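Local coordinates for protein thioesterase (Streptomyces sp. WAC02707, PDB 6VAP) that probably hydrolyses aberrant or stalled acyl groups off carrier proteins, as the editing type II thioesterase of borrelidin biosynthesis, at residues Gln62-Arg65 and Ala66-Pro69. Numbering follows the deposited sequence.
Sequences QDRR and AEKP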
loop_
_atom_site.group_PDB
_atom_site.type_symbol
_atom_site.label_atom_id
_atom_site.label_comp_id
_atom_site.label_asym_id
_atom_site.label_seq_id
_atom_site.Cartn_x
_atom_site.Cartn_y
_atom_site.Cartn_z
ATOM N N GLN A 62 -14.556 -4.908 -8.295
ATOM C CA GLN A 62 -14.376 -5.393 -9.658
ATOM C C GLN A 62 -14.715 -6.873 -9.746
ATOM O O GLN A 62 -15.852 -7.261 -9.484
ATOM C CB GLN A 62 -12.954 -5.112 -10.139
ATOM C CG GLN A 62 -12.574 -3.618 -10.066
ATOM C CD GLN A 62 -11.135 -3.368 -10.497
ATOM O OE1 GLN A 62 -10.286 -4.241 -10.393
ATOM N NE2 GLN A 62 -10.863 -2.162 -10.986
ATOM N N ASP A 63 -13.764 -7.707 -10.157
ATOM C CA ASP A 63 -14.049 -9.122 -10.348
ATOM C C ASP A 63 -14.285 -9.822 -9.022
ATOM O O ASP A 63 -14.835 -10.926 -9.023
ATOM C CB ASP A 63 -12.898 -9.802 -11.090
ATOM C CG ASP A 63 -11.590 -9.710 -10.324
ATOM O OD1 ASP A 63 -11.042 -8.598 -10.216
ATOM O OD2 ASP A 63 -11.125 -10.749 -9.837
ATOM N N ARG A 64 -13.874 -9.221 -7.895
ATOM C CA ARG A 64 -14.129 -9.773 -6.566
ATOM C C ARG A 64 -15.345 -9.139 -5.875
ATOM O O ARG A 64 -15.481 -9.242 -4.651
ATOM C CB ARG A 64 -12.886 -9.600 -5.691
ATOM C CG ARG A 64 -11.607 -10.125 -6.306
ATOM C CD ARG A 64 -10.517 -10.199 -5.296
ATOM N NE ARG A 64 -10.709 -11.313 -4.374
ATOM C CZ ARG A 64 -9.871 -11.675 -3.407
ATOM N NH1 ARG A 64 -8.783 -10.968 -3.153
ATOM N NH2 ARG A 64 -10.175 -12.719 -2.635
ATOM N N ARG A 65 -16.221 -8.466 -6.625
ATOM C CA ARG A 65 -17.324 -7.745 -5.993
ATOM C C ARG A 65 -18.228 -8.686 -5.210
ATOM O O ARG A 65 -18.792 -8.297 -4.184
ATOM C CB ARG A 65 -18.127 -6.982 -7.047
ATOM C CG ARG A 65 -18.524 -5.589 -6.610
ATOM C CD ARG A 65 -19.216 -4.826 -7.735
ATOM N NE ARG A 65 -18.401 -3.711 -8.221
ATOM C CZ ARG A 65 -17.845 -3.646 -9.430
ATOM N NH1 ARG A 65 -18.007 -4.634 -10.305
ATOM N NH2 ARG A 65 -17.121 -2.586 -9.767
ATOM N N ALA A 66 -18.382 -9.924 -5.671
ATOM C CA ALA A 66 -19.243 -10.865 -4.960
ATOM C C ALA A 66 -18.668 -11.219 -3.589
ATOM O O ALA A 66 -19.428 -11.484 -2.647
ATOM C CB ALA A 66 -19.444 -12.135 -5.789
ATOM N N GLU A 67 -17.343 -11.213 -3.448
ATOM C CA GLU A 67 -16.744 -11.542 -2.161
ATOM C C GLU A 67 -17.029 -10.446 -1.142
ATOM O O GLU A 67 -17.036 -9.259 -1.464
ATOM C CB GLU A 67 -15.238 -11.753 -2.317
ATOM C CG GLU A 67 -14.897 -12.796 -3.387
ATOM C CD GLU A 67 -13.415 -13.128 -3.427
ATOM O OE1 GLU A 67 -12.870 -13.484 -2.354
ATOM O OE2 GLU A 67 -12.806 -13.026 -4.533
ATOM N N LYS A 68 -17.269 -10.851 0.086
ATOM C CA LYS A 68 -17.509 -9.887 1.156
ATOM C C LYS A 68 -16.231 -9.093 1.400
ATOM O O LYS A 68 -15.165 -9.690 1.555
ATOM C CB LYS A 68 -17.943 -10.610 2.436
ATOM C CG LYS A 68 -18.539 -9.710 3.505
ATOM C CD LYS A 68 -17.556 -9.486 4.650
ATOM C CE LYS A 68 -18.040 -8.395 5.599
ATOM N NZ LYS A 68 -18.070 -7.048 4.953
ATOM N N PRO A 69 -16.293 -7.768 1.444
ATOM C CA PRO A 69 -15.068 -6.998 1.670
ATOM C C PRO A 69 -14.575 -7.137 3.104
ATOM O O PRO A 69 -15.346 -7.275 4.054
ATOM C CB PRO A 69 -15.491 -5.559 1.368
ATOM C CG PRO A 69 -16.951 -5.539 1.602
ATOM C CD PRO A 69 -17.467 -6.905 1.258
HETATM O O HOH W 1 -13.891 -13.441 -6.819
#
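R64 and E67 clasp each other across a tight turn, the guanidinium taking the carboxylate side-on, one nitrogen to each oxygen. NE of R64 gives a nearly straight bond to OE2 of E67 (2.7 Å, 169°); the oxygen lies in the guanidinium plane but is met from above the carboxylate plane. The second bond, from NH2 of R64 to OE1 of E67 (2.8 Å), comes to the syn side of that oxygen, somewhat out of both planes, and is more bent. The two flat groups are twisted against each other, their planes 54° apart. A bend at chi3 (74°) in R64 turns its NE edge toward the glutamate. The same two residues end a type I beta turn, R64 to E67, closed by the hydrogen bond from N of E67 to O of R64 (3.0 Å), in the loop between strand 52-56 and helix 73-87 of this alpha/beta-hydrolase fold. A water donates to OE2 of E67 (2.6 Å), giving that oxygen a second partner. R64 is buried, and its remaining nitrogen, NH1, bonds to the backbone O of Q57, while W13 makes a cation-pi contact with the arginine. V12 touches both R64 and E67.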